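Local coordinates for acyl carrier protein (Thermotoga maritima, PDB 1VKU) that probably carries the growing acyl chain through fatty acid biosynthesis on a phosphopantetheine arm, at residues Asn41-Leu46 with Arg77-Leu82; Met30-Glu35 with Leu46-Ile51; Met13-Leu18 with Asp81-Val86. One frame throughout, in Å; residues are numbered along the deposited sequence. Where two conformers were deposited one is given.

Interaction 1 (Asn41-Leu46 with Arg77-Leu82); sequences NTFKEL and RKVKDL
F43 N donates to R77 O at 2.9 Å, and V79 N donates to N41 O, also at 2.9 Å. Between them the backbones of T42 and K78 form a single bridge, with their CA atoms 3.9 Å apart. The ring of F43 extends along K78 and V79 to L82. Its CG stands beside the backbone N, anti to the carbonyl carbon (chi1 -83°), which sends the ring toward 77-82. F43 CE2 lies 3.4 Å from K78 O, and F43 CZ is 3.8 Å from L82 CD2. V79 CG2 sits over one face of the ring, toward the rim, and also touches L46 CD1 at 3.8 Å. With an alanine here in place of F43 the ring is gone, which would probably leave a gap between V79 and L82. The next shell fixes the two backbones. T42 OG1 accepts from E45 N in an ST motif, and E45 OE2 accepts from T42 N. D81 OD2 accepts from both R77 N and K78 N, which holds the start of helix 79-92, where K78 is the N-cap residue. Outside the pair, F43 packs on V53 and L56 of helix 50-64, while V79 and L46 touch F22 of helix 14-28.

Interaction 2 (Met30-Glu35 with Leu46-Ile51); sequences MGKDLE and LGFDSI
L46 meets the first segment through its carbonyl and its side chain. K32 is modelled in two conformers. In one of them NZ of K32 donates to L46 O at 2.8 Å, in the carbonyl plane and on a lone pair. In that conformer CG stands anti to the backbone N (chi1 -173°), and bends at chi2 and chi4 turn the amine to the carbonyl. L34 lies beside this bond, and its CD2 is 4.3 Å from L46 CB. L46 and L34 both also touch F22 of helix 14-28.

G47 follows, with positive phi, and a CB here would point toward 30-35. In the same conformer of the lysine, K32 NZ is 3.6 Å from G47 O. The touching residues belong to the long loop that joins helix 14-28 to helix 50-64 in the four-helix acyl carrier fold.

F48 is the buried residue of this contact. Its ring turns in between M30, K32 and L34. L34 comes from the opposite direction and places its CD2 at the ring edge, near the ring plane, with L34 CD2 4.0 Å from F48 CE1. M30 is a selenomethionine, and its chain bends at chi3 to bring M30 CE to 4.1 Å from F48 CE2. K32 CG, again in that one conformer, approaches F48 CZ obliquely at 4.3 Å. F48 also meets F43 edge-to-face and packs on A26 of helix 14-28, while M30 touches D52, D55 and F59 of helix 50-64.

The loop then leads into the D-S sequence of the carrier family. D49 is the N-cap of helix 50-64, and its OD1 accepts from D52 N. S50, the next residue, is the predicted attachment point of the phosphopantetheine arm; the arm is absent here.

Interaction 3 (Met13-Leu18 with Asp81-Val86); sequences MERKKL and DLIDIV
This is a helix-helix contact with a buried apolar centre and a salt bridge beside it. It joins the start of helix 14-28 to the first turns of helix 79-92. The short axes come within 10.2 Å, and their directions lie 116° apart. L18 and I83 form the closest backbone pair. I83 CD1 rests against L18, 3.9 Å from L18 CB. Both methyls of L18 touch V86 CG1, with L18 CD2 at 3.8 Å and L18 CD1 at 3.9 Å.

Beside these, R15 grips D84 end-on. R15 NH2 and NH1 both donate to the same oxygen, D84 OD1, and NH2 is 2.8 Å away. The oxygen lies at the guanidinium edge, near its plane, but the carboxylate is turned, with the two planes 64° apart. I83 CG2 lies over one face of the guanidinium, off-centre, 3.5 Å from R15 NH2. The bend at chi3 (79°) carries the arginine across to the other helix. Its charge has a second partner, because R15 NE forms a salt bridge with E39. The guanidinium is thus held by carboxylates from two parts of the chain, which probably limits its rotation.

Further partners lie around the pair. R15 and L18 touch I87, one turn after I83 in helix 79-92. L18 also packs on F64 and V86 on F60, so helix 50-64 adjoins the same apolar patch.

Interaction 3 is the buried one, where helix 14-28 and helix 79-92 meet through aliphatic side chains and one salt bridge. Interaction 1 is partly buried and combines two backbone bonds with the F43 ring, between a loop and the start of helix 79-92. It shares D81 and L82 with interaction 3, and both use helix 79-92. Interaction 2 lies at the surface; its touching residues lie in the loop before helix 50-64, and its polar bond runs from a lysine to a carbonyl. It shares L46 with interaction 1, and a probable hydrogen bond from F48 N to F43 O joins them. Interactions 2 and 3 do not touch; their centres are about 17 Å apart, on opposite sides of the chain's centre.

Interaction 1 (Asn41-Leu46 with Arg77-Leu82)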
ATOM      1  N   ASN A  41      -1.933  -5.806 -10.275  1.00 29.97           N
ATOM      2  CA  ASN A  41      -0.535  -5.558 -10.638  1.00 30.49           C
ATOM      3  C   ASN A  41       0.428  -5.925  -9.517  1.00 31.66           C
ATOM      4  O   ASN A  41       0.187  -5.604  -8.345  1.00 30.17           O
ATOM      5  CB  ASN A  41      -0.278  -4.067 -10.928  1.00 31.30           C
ATOM      6  CG  ASN A  41      -1.123  -3.506 -12.067  1.00 38.97           C
ATOM      7  OD1 ASN A  41      -1.631  -2.368 -11.986  1.00 45.93           O
ATOM      8  ND2 ASN A  41      -1.272  -4.283 -13.124  1.00 32.81           N
ATOM      9  N   THR A  42       1.552  -6.530  -9.878  1.00 30.31           N
ATOM     10  CA  THR A  42       2.610  -6.739  -8.908  1.00 27.49           C
ATOM     11  C   THR A  42       3.334  -5.429  -8.710  1.00 26.78           C
ATOM     12  O   THR A  42       3.373  -4.574  -9.601  1.00 27.39           O
ATOM     13  CB  THR A  42       3.572  -7.809  -9.387  1.00 26.30           C
ATOM     14  OG1 THR A  42       4.221  -7.360 -10.580  1.00 28.14           O
ATOM     15  CG2 THR A  42       2.797  -9.019  -9.886  1.00 27.70           C
ATOM     16  N   PHE A  43       3.923  -5.258  -7.542  1.00 27.41           N
ATOM     17  CA  PHE A  43       4.724  -4.063  -7.330  1.00 27.98           C
ATOM     18  C   PHE A  43       5.901  -4.034  -8.253  1.00 27.45           C
ATOM     19  O   PHE A  43       6.311  -2.973  -8.708  1.00 29.86           O
ATOM     20  CB  PHE A  43       5.182  -3.978  -5.889  1.00 27.89           C
ATOM     21  CG  PHE A  43       4.159  -3.408  -5.008  1.00 28.61           C
ATOM     22  CD1 PHE A  43       3.902  -2.042  -5.034  1.00 30.80           C
ATOM     23  CD2 PHE A  43       3.417  -4.227  -4.176  1.00 29.45           C
ATOM     24  CE1 PHE A  43       2.918  -1.498  -4.243  1.00 29.20           C
ATOM     25  CE2 PHE A  43       2.435  -3.696  -3.358  1.00 28.56           C
ATOM     26  CZ  PHE A  43       2.185  -2.332  -3.391  1.00 30.52           C
ATOM     27  N   LYS A  44       6.422  -5.225  -8.525  1.00 29.13           N
ATOM     28  CA  LYS A  44       7.554  -5.419  -9.387  1.00 31.06           C
ATOM     29  C   LYS A  44       7.234  -4.862 -10.751  1.00 30.91           C
ATOM     30  O   LYS A  44       8.011  -4.088 -11.302  1.00 30.76           O
ATOM     31  CB  LYS A  44       7.891  -6.912  -9.486  1.00 30.48           C
ATOM     32  CG  LYS A  44       8.950  -7.250 -10.509  1.00 33.96           C
ATOM     33  CD  LYS A  44       9.487  -8.649 -10.284  1.00 38.04           C
ATOM     34  CE  LYS A  44      10.729  -8.902 -11.122  1.00 43.41           C
ATOM     35  NZ  LYS A  44      10.399  -9.338 -12.498  1.00 44.40           N
ATOM     36  N   GLU A  45       6.090  -5.238 -11.304  1.00 29.60           N
ATOM     37  CA  GLU A  45       5.737  -4.692 -12.595  1.00 31.50           C
ATOM     38  C   GLU A  45       5.482  -3.183 -12.575  1.00 31.04           C
ATOM     39  O   GLU A  45       5.675  -2.528 -13.576  1.00 32.00           O
ATOM     40  CB  GLU A  45       4.593  -5.460 -13.254  1.00 33.71           C
ATOM     41  CG  GLU A  45       3.203  -5.041 -12.841  1.00 35.95           C
ATOM     42  CD  GLU A  45       2.167  -5.956 -13.448  1.00 35.30           C
ATOM     43  OE1 GLU A  45       2.097  -6.044 -14.692  1.00 49.92           O
ATOM     44  OE2 GLU A  45       1.436  -6.611 -12.687  1.00 43.67           O
ATOM     45  N   LEU A  46       5.070  -2.629 -11.445  1.00 30.81           N
ATOM     46  CA  LEU A  46       4.912  -1.174 -11.346  1.00 31.94           C
ATOM     47  C   LEU A  46       6.239  -0.440 -11.185  1.00 32.28           C
ATOM     48  O   LEU A  46       6.261   0.787 -11.095  1.00 35.82           O
ATOM     49  CB  LEU A  46       3.975  -0.800 -10.199  1.00 29.29           C
ATOM     50  CG  LEU A  46       2.547  -1.272 -10.421  1.00 27.19           C
ATOM     51  CD1 LEU A  46       1.671  -0.674  -9.372  1.00 29.83           C
ATOM     52  CD2 LEU A  46       2.059  -0.857 -11.794  1.00 29.34           C
ATOM     53  N   ARG A  77       3.300  -8.960  -2.780  1.00 32.63           N
ATOM     54  CA  ARG A  77       3.613  -9.181  -4.196  1.00 32.85           C
ATOM     55  C   ARG A  77       2.846  -8.219  -5.071  1.00 29.81           C
ATOM     56  O   ARG A  77       3.396  -7.591  -5.956  1.00 26.84           O
ATOM     57  CB  ARG A  77       3.207 -10.603  -4.612  1.00 34.05           C
ATOM     58  CG  ARG A  77       4.331 -11.544  -4.811  1.00 40.61           C
ATOM     59  CD  ARG A  77       5.497 -11.201  -3.947  1.00 50.75           C
ATOM     60  NE  ARG A  77       6.238 -12.366  -3.502  1.00 57.98           N
ATOM     61  CZ  ARG A  77       7.372 -12.286  -2.842  1.00 56.27           C
ATOM     62  NH1 ARG A  77       7.887 -11.090  -2.570  1.00 55.37           N
ATOM     63  NH2 ARG A  77       7.996 -13.395  -2.469  1.00 58.05           N
ATOM     64  N   LYS A  78       1.553  -8.145  -4.796  1.00 29.12           N
ATOM     65  CA  LYS A  78       0.612  -7.388  -5.582  1.00 30.50           C
ATOM     66  C   LYS A  78       0.165  -6.203  -4.779  1.00 30.85           C
ATOM     67  O   LYS A  78       0.177  -6.253  -3.545  1.00 31.32           O
ATOM     68  CB  LYS A  78      -0.603  -8.235  -5.876  1.00 28.61           C
ATOM     69  CG  LYS A  78      -0.324  -9.283  -6.853  1.00 31.14           C
ATOM     70  CD  LYS A  78      -1.465 -10.226  -6.936  1.00 27.99           C
ATOM     71  CE  LYS A  78      -1.357 -10.950  -8.232  1.00 33.67           C
ATOM     72  NZ  LYS A  78      -2.478 -11.881  -8.385  1.00 36.06           N
ATOM     73  N   VAL A  79      -0.216  -5.139  -5.477  1.00 29.49           N
ATOM     74  CA  VAL A  79      -0.935  -4.032  -4.854  1.00 29.80           C
ATOM     75  C   VAL A  79      -2.044  -4.533  -3.893  1.00 29.41           C
ATOM     76  O   VAL A  79      -2.086  -4.148  -2.737  1.00 32.06           O
ATOM     77  CB  VAL A  79      -1.479  -3.074  -5.904  1.00 29.61           C
ATOM     78  CG1 VAL A  79      -2.172  -1.923  -5.223  1.00 33.17           C
ATOM     79  CG2 VAL A  79      -0.351  -2.522  -6.727  1.00 29.98           C
ATOM     80  N   LYS A  80      -2.904  -5.422  -4.378  1.00 27.93           N
ATOM     81  CA  LYS A  80      -3.977  -6.014  -3.592  1.00 30.17           C
ATOM     82  C   LYS A  80      -3.485  -6.444  -2.206  1.00 30.43           C
ATOM     83  O   LYS A  80      -4.215  -6.333  -1.228  1.00 34.05           O
ATOM     84  CB  LYS A  80      -4.522  -7.235  -4.350  1.00 29.19           C
ATOM     85  CG  LYS A  80      -5.640  -7.988  -3.668  1.00 30.18           C
ATOM     86  CD  LYS A  80      -5.912  -9.309  -4.420  1.00 33.45           C
ATOM     87  N   ASP A  81      -2.247  -6.940  -2.133  1.00 29.76           N
ATOM     88  CA  ASP A  81      -1.680  -7.501  -0.888  1.00 29.86           C
ATOM     89  C   ASP A  81      -1.478  -6.410   0.133  1.00 28.75           C
ATOM     90  O   ASP A  81      -1.707  -6.604   1.317  1.00 29.14           O
ATOM     91  CB  ASP A  81      -0.325  -8.198  -1.144  1.00 28.65           C
ATOM     92  CG  ASP A  81      -0.443  -9.446  -1.986  1.00 37.14           C
ATOM     93  OD1 ASP A  81      -1.500 -10.136  -1.904  1.00 28.16           O
ATOM     94  OD2 ASP A  81       0.504  -9.835  -2.719  1.00 30.59           O
ATOM     95  N   LEU A  82      -1.019  -5.260  -0.331  1.00 27.94           N
ATOM     96  CA  LEU A  82      -0.842  -4.126   0.570  1.00 30.78           C
ATOM     97  C   LEU A  82      -2.182  -3.524   1.003  1.00 28.50           C
ATOM     98  O   LEU A  82      -2.359  -3.209   2.172  1.00 29.20           O
ATOM     99  CB  LEU A  82       0.035  -3.066  -0.070  1.00 28.35           C
ATOM    100  CG  LEU A  82       0.110  -1.760   0.700  1.00 34.04           C
ATOM    101  CD1 LEU A  82       0.824  -1.959   2.019  1.00 29.05           C
ATOM    102  CD2 LEU A  82       0.840  -0.770  -0.142  1.00 37.82           C
TER
HETATM  103  O   HOH W   1       5.819  -7.752  -6.784  1.00 21.07           O

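Interaction 2 (Met30-Glu35 with Leu46-Ile51)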
HETATM    1  N   MSE A  30       7.463   9.587  -3.473  1.00 34.58           N
HETATM    2  CA  MSE A  30       8.429   8.713  -4.140  1.00 31.80           C
HETATM    3  C   MSE A  30       8.746   9.099  -5.576  1.00 30.91           C
HETATM    4  O   MSE A  30       9.632   8.509  -6.165  1.00 32.32           O
HETATM    5  CB  MSE A  30       7.980   7.253  -4.026  1.00 31.81           C
HETATM    6  CG  MSE A  30       7.870   6.794  -2.559  1.00 29.34           C
HETATM    7 SE   MSE A  30       7.023   5.088  -2.364  1.00 40.29          SE
HETATM    8  CE  MSE A  30       8.611   4.019  -2.724  1.00 29.77           C
ATOM      9  N   GLY A  31       8.046  10.087  -6.131  1.00 24.42           N
ATOM     10  CA  GLY A  31       8.353  10.597  -7.465  1.00 26.74           C
ATOM     11  C   GLY A  31       7.970   9.672  -8.618  1.00 27.24           C
ATOM     12  O   GLY A  31       8.569   9.714  -9.695  1.00 28.22           O
ATOM     13  N   LYS A  32       6.984   8.824  -8.382  1.00 27.01           N
ATOM     14  CA  LYS A  32       6.596   7.789  -9.326  1.00 26.68           C
ATOM     15  C   LYS A  32       5.188   8.156  -9.750  1.00 29.68           C
ATOM     16  O   LYS A  32       4.321   8.303  -8.911  1.00 29.04           O
ATOM     17  CB  LYS A  32       6.658   6.410  -8.639  0.65 26.77           C
ATOM     18  CG  LYS A  32       6.444   5.197  -9.534  0.65 25.84           C
ATOM     19  CD  LYS A  32       7.141   5.313 -10.894  0.65 26.97           C
ATOM     20  CE  LYS A  32       7.214   3.945 -11.578  0.65 28.15           C
ATOM     21  NZ  LYS A  32       7.893   2.982 -10.673  0.65 27.32           N
ATOM     22  N   ASP A  33       4.965   8.350 -11.045  1.00 31.13           N
ATOM     23  CA  ASP A  33       3.647   8.670 -11.558  1.00 32.30           C
ATOM     24  C   ASP A  33       3.044   7.361 -12.022  1.00 33.23           C
ATOM     25  O   ASP A  33       3.545   6.752 -12.949  1.00 34.16           O
ATOM     26  CB  ASP A  33       3.793   9.633 -12.738  1.00 33.40           C
ATOM     27  CG  ASP A  33       2.466   9.986 -13.388  1.00 45.37           C
ATOM     28  OD1 ASP A  33       1.437  10.002 -12.680  1.00 53.80           O
ATOM     29  OD2 ASP A  33       2.350  10.272 -14.610  1.00 54.56           O
ATOM     30  N   LEU A  34       1.974   6.918 -11.385  1.00 35.78           N
ATOM     31  CA  LEU A  34       1.348   5.642 -11.746  1.00 36.28           C
ATOM     32  C   LEU A  34       0.076   5.815 -12.566  1.00 40.33           C
ATOM     33  O   LEU A  34      -0.231   5.006 -13.452  1.00 41.45           O
ATOM     34  CB  LEU A  34       1.036   4.848 -10.486  1.00 32.46           C
ATOM     35  CG  LEU A  34       2.243   4.416  -9.666  1.00 35.05           C
ATOM     36  CD1 LEU A  34       1.755   3.771  -8.393  1.00 31.89           C
ATOM     37  CD2 LEU A  34       3.183   3.467 -10.443  1.00 37.69           C
ATOM     38  N   GLU A  35      -0.651   6.885 -12.253  1.00 44.25           N
ATOM     39  CA  GLU A  35      -1.974   7.185 -12.804  1.00 47.13           C
ATOM     40  C   GLU A  35      -3.014   6.066 -12.589  1.00 48.71           C
ATOM     41  O   GLU A  35      -3.721   6.125 -11.589  1.00 49.69           O
ATOM     42  CB  GLU A  35      -1.908   7.693 -14.254  1.00 47.11           C
ATOM     43  CG  GLU A  35      -3.002   8.704 -14.575  1.00 46.16           C
ATOM     44  N   LEU A  46       5.070  -2.629 -11.445  1.00 30.81           N
ATOM     45  CA  LEU A  46       4.912  -1.174 -11.346  1.00 31.94           C
ATOM     46  C   LEU A  46       6.239  -0.440 -11.185  1.00 32.28           C
ATOM     47  O   LEU A  46       6.261   0.787 -11.095  1.00 35.82           O
ATOM     48  CB  LEU A  46       3.975  -0.800 -10.199  1.00 29.29           C
ATOM     49  CG  LEU A  46       2.547  -1.272 -10.421  1.00 27.19           C
ATOM     50  CD1 LEU A  46       1.671  -0.674  -9.372  1.00 29.83           C
ATOM     51  CD2 LEU A  46       2.059  -0.857 -11.794  1.00 29.34           C
ATOM     52  N   GLY A  47       7.335  -1.200 -11.161  1.00 31.90           N
ATOM     53  CA  GLY A  47       8.685  -0.674 -10.943  1.00 30.86           C
ATOM     54  C   GLY A  47       9.069  -0.430  -9.496  1.00 30.05           C
ATOM     55  O   GLY A  47       9.905   0.403  -9.232  1.00 30.96           O
ATOM     56  N   PHE A  48       8.441  -1.121  -8.553  1.00 30.62           N
ATOM     57  CA  PHE A  48       8.829  -0.977  -7.152  1.00 30.81           C
ATOM     58  C   PHE A  48       9.704  -2.157  -6.805  1.00 32.28           C
ATOM     59  O   PHE A  48       9.293  -3.309  -6.985  1.00 36.07           O
ATOM     60  CB  PHE A  48       7.610  -0.986  -6.224  1.00 32.18           C
ATOM     61  CG  PHE A  48       6.757   0.250  -6.306  1.00 31.88           C
ATOM     62  CD1 PHE A  48       5.942   0.484  -7.422  1.00 36.89           C
ATOM     63  CD2 PHE A  48       6.724   1.150  -5.259  1.00 36.13           C
ATOM     64  CE1 PHE A  48       5.137   1.630  -7.490  1.00 34.28           C
ATOM     65  CE2 PHE A  48       5.927   2.294  -5.312  1.00 38.22           C
ATOM     66  CZ  PHE A  48       5.137   2.541  -6.420  1.00 34.86           C
ATOM     67  N   ASP A  49      10.901  -1.893  -6.304  1.00 28.66           N
ATOM     68  CA  ASP A  49      11.724  -2.982  -5.801  1.00 27.88           C
ATOM     69  C   ASP A  49      11.465  -3.197  -4.305  1.00 28.43           C
ATOM     70  O   ASP A  49      10.565  -2.597  -3.732  1.00 27.05           O
ATOM     71  CB  ASP A  49      13.206  -2.776  -6.121  1.00 27.69           C
ATOM     72  CG  ASP A  49      13.876  -1.726  -5.236  1.00 28.16           C
ATOM     73  OD1 ASP A  49      13.205  -1.060  -4.430  1.00 35.46           O
ATOM     74  OD2 ASP A  49      15.098  -1.502  -5.262  1.00 36.44           O
ATOM     75  N   SER A  50      12.247  -4.077  -3.693  1.00 27.07           N
ATOM     76  CA  SER A  50      11.991  -4.526  -2.335  1.00 27.82           C
ATOM     77  C   SER A  50      12.129  -3.366  -1.359  1.00 28.92           C
ATOM     78  O   SER A  50      11.376  -3.286  -0.388  1.00 29.78           O
ATOM     79  CB  SER A  50      12.921  -5.692  -1.959  1.00 26.24           C
ATOM     80  OG  SER A  50      14.296  -5.312  -2.076  1.00 32.53           O
ATOM     81  N   ILE A  51      13.072  -2.464  -1.651  1.00 28.06           N
ATOM     82  CA  ILE A  51      13.339  -1.279  -0.847  1.00 28.56           C
ATOM     83  C   ILE A  51      12.200  -0.289  -1.004  1.00 28.06           C
ATOM     84  O   ILE A  51      11.820   0.353  -0.051  1.00 29.35           O
ATOM     85  CB  ILE A  51      14.669  -0.621  -1.254  1.00 28.02           C
ATOM     86  CG1 ILE A  51      15.851  -1.565  -0.978  1.00 26.30           C
ATOM     87  CG2 ILE A  51      14.846   0.713  -0.527  1.00 32.46           C
ATOM     88  CD1 ILE A  51      17.189  -1.017  -1.407  1.00 27.65           C
TER

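Interaction 3 (Met13-Leu18 with Asp81-Val86)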
HETATM    1  N   MSE A  13     -16.293   2.202  -0.298  1.00 23.89           N
HETATM    2  CA  MSE A  13     -15.164   2.656  -1.131  1.00 24.01           C
HETATM    3  C   MSE A  13     -13.794   2.571  -0.451  1.00 26.31           C
HETATM    4  O   MSE A  13     -12.887   3.347  -0.768  1.00 27.21           O
HETATM    5  CB  MSE A  13     -15.411   4.066  -1.664  1.00 22.56           C
HETATM    6  CG  MSE A  13     -16.514   4.257  -2.707  1.00 20.32           C
HETATM    7 SE   MSE A  13     -17.111   2.667  -3.744  1.00 40.71          SE
HETATM    8  CE  MSE A  13     -17.476   3.416  -5.655  1.00 42.55           C
ATOM      9  N   GLU A  14     -13.629   1.644   0.494  1.00 30.00           N
ATOM     10  CA  GLU A  14     -12.363   1.511   1.223  1.00 29.73           C
ATOM     11  C   GLU A  14     -11.205   1.116   0.307  1.00 28.10           C
ATOM     12  O   GLU A  14     -10.126   1.607   0.484  1.00 25.21           O
ATOM     13  CB  GLU A  14     -12.461   0.524   2.391  1.00 31.91           C
ATOM     14  CG  GLU A  14     -12.606  -0.936   1.957  1.00 35.26           C
ATOM     15  CD  GLU A  14     -12.759  -1.907   3.123  1.00 37.55           C
ATOM     16  OE1 GLU A  14     -12.470  -1.490   4.287  1.00 47.67           O
ATOM     17  OE2 GLU A  14     -13.164  -3.084   2.864  1.00 41.30           O
ATOM     18  N   ARG A  15     -11.431   0.246  -0.674  1.00 25.83           N
ATOM     19  CA  ARG A  15     -10.350  -0.173  -1.557  1.00 25.08           C
ATOM     20  C   ARG A  15      -9.967   0.962  -2.504  1.00 28.55           C
ATOM     21  O   ARG A  15      -8.781   1.243  -2.649  1.00 29.45           O
ATOM     22  CB  ARG A  15     -10.727  -1.428  -2.345  1.00 25.41           C
ATOM     23  CG  ARG A  15     -11.079  -2.616  -1.462  1.00 21.62           C
ATOM     24  CD  ARG A  15     -11.226  -3.960  -2.230  1.00 23.99           C
ATOM     25  NE  ARG A  15      -9.902  -4.492  -2.489  1.00 27.22           N
ATOM     26  CZ  ARG A  15      -9.140  -5.093  -1.565  1.00 39.08           C
ATOM     27  NH1 ARG A  15      -9.610  -5.296  -0.334  1.00 32.75           N
ATOM     28  NH2 ARG A  15      -7.906  -5.511  -1.872  1.00 32.78           N
ATOM     29  N   LYS A  16     -10.963   1.601  -3.139  1.00 25.99           N
ATOM     30  CA  LYS A  16     -10.725   2.756  -4.010  1.00 25.22           C
ATOM     31  C   LYS A  16      -9.912   3.807  -3.290  1.00 25.13           C
ATOM     32  O   LYS A  16      -9.017   4.386  -3.877  1.00 27.99           O
ATOM     33  CB  LYS A  16     -12.026   3.337  -4.588  0.65 24.61           C
ATOM     34  CG  LYS A  16     -12.815   2.282  -5.397  0.65 28.03           C
ATOM     35  CD  LYS A  16     -13.786   2.840  -6.436  0.65 25.95           C
ATOM     36  CE  LYS A  16     -14.290   1.670  -7.300  0.65 24.20           C
ATOM     37  NZ  LYS A  16     -15.467   1.996  -8.140  0.65 22.44           N
ATOM     38  N   LYS A  17     -10.256   4.067  -2.034  1.00 26.31           N
ATOM     39  CA  LYS A  17      -9.586   5.080  -1.242  1.00 26.12           C
ATOM     40  C   LYS A  17      -8.127   4.728  -0.949  1.00 26.12           C
ATOM     41  O   LYS A  17      -7.253   5.570  -1.087  1.00 27.63           O
ATOM     42  CB  LYS A  17     -10.370   5.370   0.037  1.00 26.19           C
ATOM     43  CG  LYS A  17     -11.710   6.102  -0.169  1.00 21.78           C
ATOM     44  CD  LYS A  17     -12.404   6.267   1.155  1.00 27.63           C
ATOM     45  CE  LYS A  17     -13.723   6.951   0.999  1.00 28.37           C
ATOM     46  NZ  LYS A  17     -14.333   7.066   2.326  1.00 29.79           N
ATOM     47  N   LEU A  18      -7.862   3.487  -0.562  1.00 26.48           N
ATOM     48  CA  LEU A  18      -6.486   3.045  -0.334  1.00 26.63           C
ATOM     49  C   LEU A  18      -5.662   2.937  -1.609  1.00 27.04           C
ATOM     50  O   LEU A  18      -4.480   3.206  -1.595  1.00 27.38           O
ATOM     51  CB  LEU A  18      -6.440   1.745   0.462  1.00 26.89           C
ATOM     52  CG  LEU A  18      -6.991   1.914   1.882  1.00 24.56           C
ATOM     53  CD1 LEU A  18      -7.160   0.573   2.513  1.00 27.09           C
ATOM     54  CD2 LEU A  18      -6.087   2.786   2.728  1.00 28.39           C
ATOM     55  N   ASP A  81      -2.247  -6.940  -2.133  1.00 29.76           N
ATOM     56  CA  ASP A  81      -1.680  -7.501  -0.888  1.00 29.86           C
ATOM     57  C   ASP A  81      -1.478  -6.410   0.133  1.00 28.75           C
ATOM     58  O   ASP A  81      -1.707  -6.604   1.317  1.00 29.14           O
ATOM     59  CB  ASP A  81      -0.325  -8.198  -1.144  1.00 28.65           C
ATOM     60  CG  ASP A  81      -0.443  -9.446  -1.986  1.00 37.14           C
ATOM     61  OD1 ASP A  81      -1.500 -10.136  -1.904  1.00 28.16           O
ATOM     62  OD2 ASP A  81       0.504  -9.835  -2.719  1.00 30.59           O
ATOM     63  N   LEU A  82      -1.019  -5.260  -0.331  1.00 27.94           N
ATOM     64  CA  LEU A  82      -0.842  -4.126   0.570  1.00 30.78           C
ATOM     65  C   LEU A  82      -2.182  -3.524   1.003  1.00 28.50           C
ATOM     66  O   LEU A  82      -2.359  -3.209   2.172  1.00 29.20           O
ATOM     67  CB  LEU A  82       0.035  -3.066  -0.070  1.00 28.35           C
ATOM     68  CG  LEU A  82       0.110  -1.760   0.700  1.00 34.04           C
ATOM     69  CD1 LEU A  82       0.824  -1.959   2.019  1.00 29.05           C
ATOM     70  CD2 LEU A  82       0.840  -0.770  -0.142  1.00 37.82           C
ATOM     71  N   ILE A  83      -3.128  -3.411   0.073  1.00 27.80           N
ATOM     72  CA  ILE A  83      -4.454  -2.894   0.374  1.00 27.17           C
ATOM     73  C   ILE A  83      -5.080  -3.794   1.450  1.00 27.38           C
ATOM     74  O   ILE A  83      -5.632  -3.316   2.430  1.00 27.34           O
ATOM     75  CB  ILE A  83      -5.343  -2.868  -0.912  1.00 27.43           C
ATOM     76  CG1 ILE A  83      -4.751  -1.992  -2.041  1.00 26.16           C
ATOM     77  CG2 ILE A  83      -6.792  -2.461  -0.590  1.00 30.22           C
ATOM     78  CD1 ILE A  83      -4.193  -0.613  -1.600  1.00 40.18           C
ATOM     79  N   ASP A  84      -4.940  -5.096   1.267  1.00 27.78           N
ATOM     80  CA  ASP A  84      -5.522  -6.075   2.169  1.00 30.27           C
ATOM     81  C   ASP A  84      -4.927  -5.996   3.566  1.00 28.69           C
ATOM     82  O   ASP A  84      -5.641  -6.049   4.548  1.00 28.82           O
ATOM     83  CB  ASP A  84      -5.303  -7.477   1.627  1.00 30.62           C
ATOM     84  CG  ASP A  84      -6.316  -7.873   0.553  1.00 40.67           C
ATOM     85  OD1 ASP A  84      -7.305  -7.132   0.300  1.00 41.39           O
ATOM     86  OD2 ASP A  84      -6.185  -8.941  -0.095  1.00 47.38           O
ATOM     87  N   ILE A  85      -3.612  -5.881   3.641  1.00 31.08           N
ATOM     88  CA  ILE A  85      -2.935  -5.769   4.910  1.00 31.69           C
ATOM     89  C   ILE A  85      -3.408  -4.534   5.655  1.00 30.62           C
ATOM     90  O   ILE A  85      -3.769  -4.631   6.808  1.00 32.21           O
ATOM     91  CB  ILE A  85      -1.414  -5.783   4.703  1.00 33.74           C
ATOM     92  CG1 ILE A  85      -0.955  -7.231   4.511  1.00 38.04           C
ATOM     93  CG2 ILE A  85      -0.687  -5.190   5.905  1.00 34.68           C
ATOM     94  CD1 ILE A  85       0.312  -7.382   3.709  1.00 41.27           C
ATOM     95  N   VAL A  86      -3.399  -3.382   4.995  1.00 29.75           N
ATOM     96  CA  VAL A  86      -3.860  -2.110   5.576  1.00 28.18           C
ATOM     97  C   VAL A  86      -5.302  -2.172   6.096  1.00 27.70           C
ATOM     98  O   VAL A  86      -5.544  -1.849   7.251  1.00 29.03           O
ATOM     99  CB  VAL A  86      -3.651  -0.933   4.594  1.00 29.33           C
ATOM    100  CG1 VAL A  86      -4.310   0.351   5.106  1.00 25.76           C
ATOM    101  CG2 VAL A  86      -2.147  -0.708   4.369  1.00 22.87           C
TER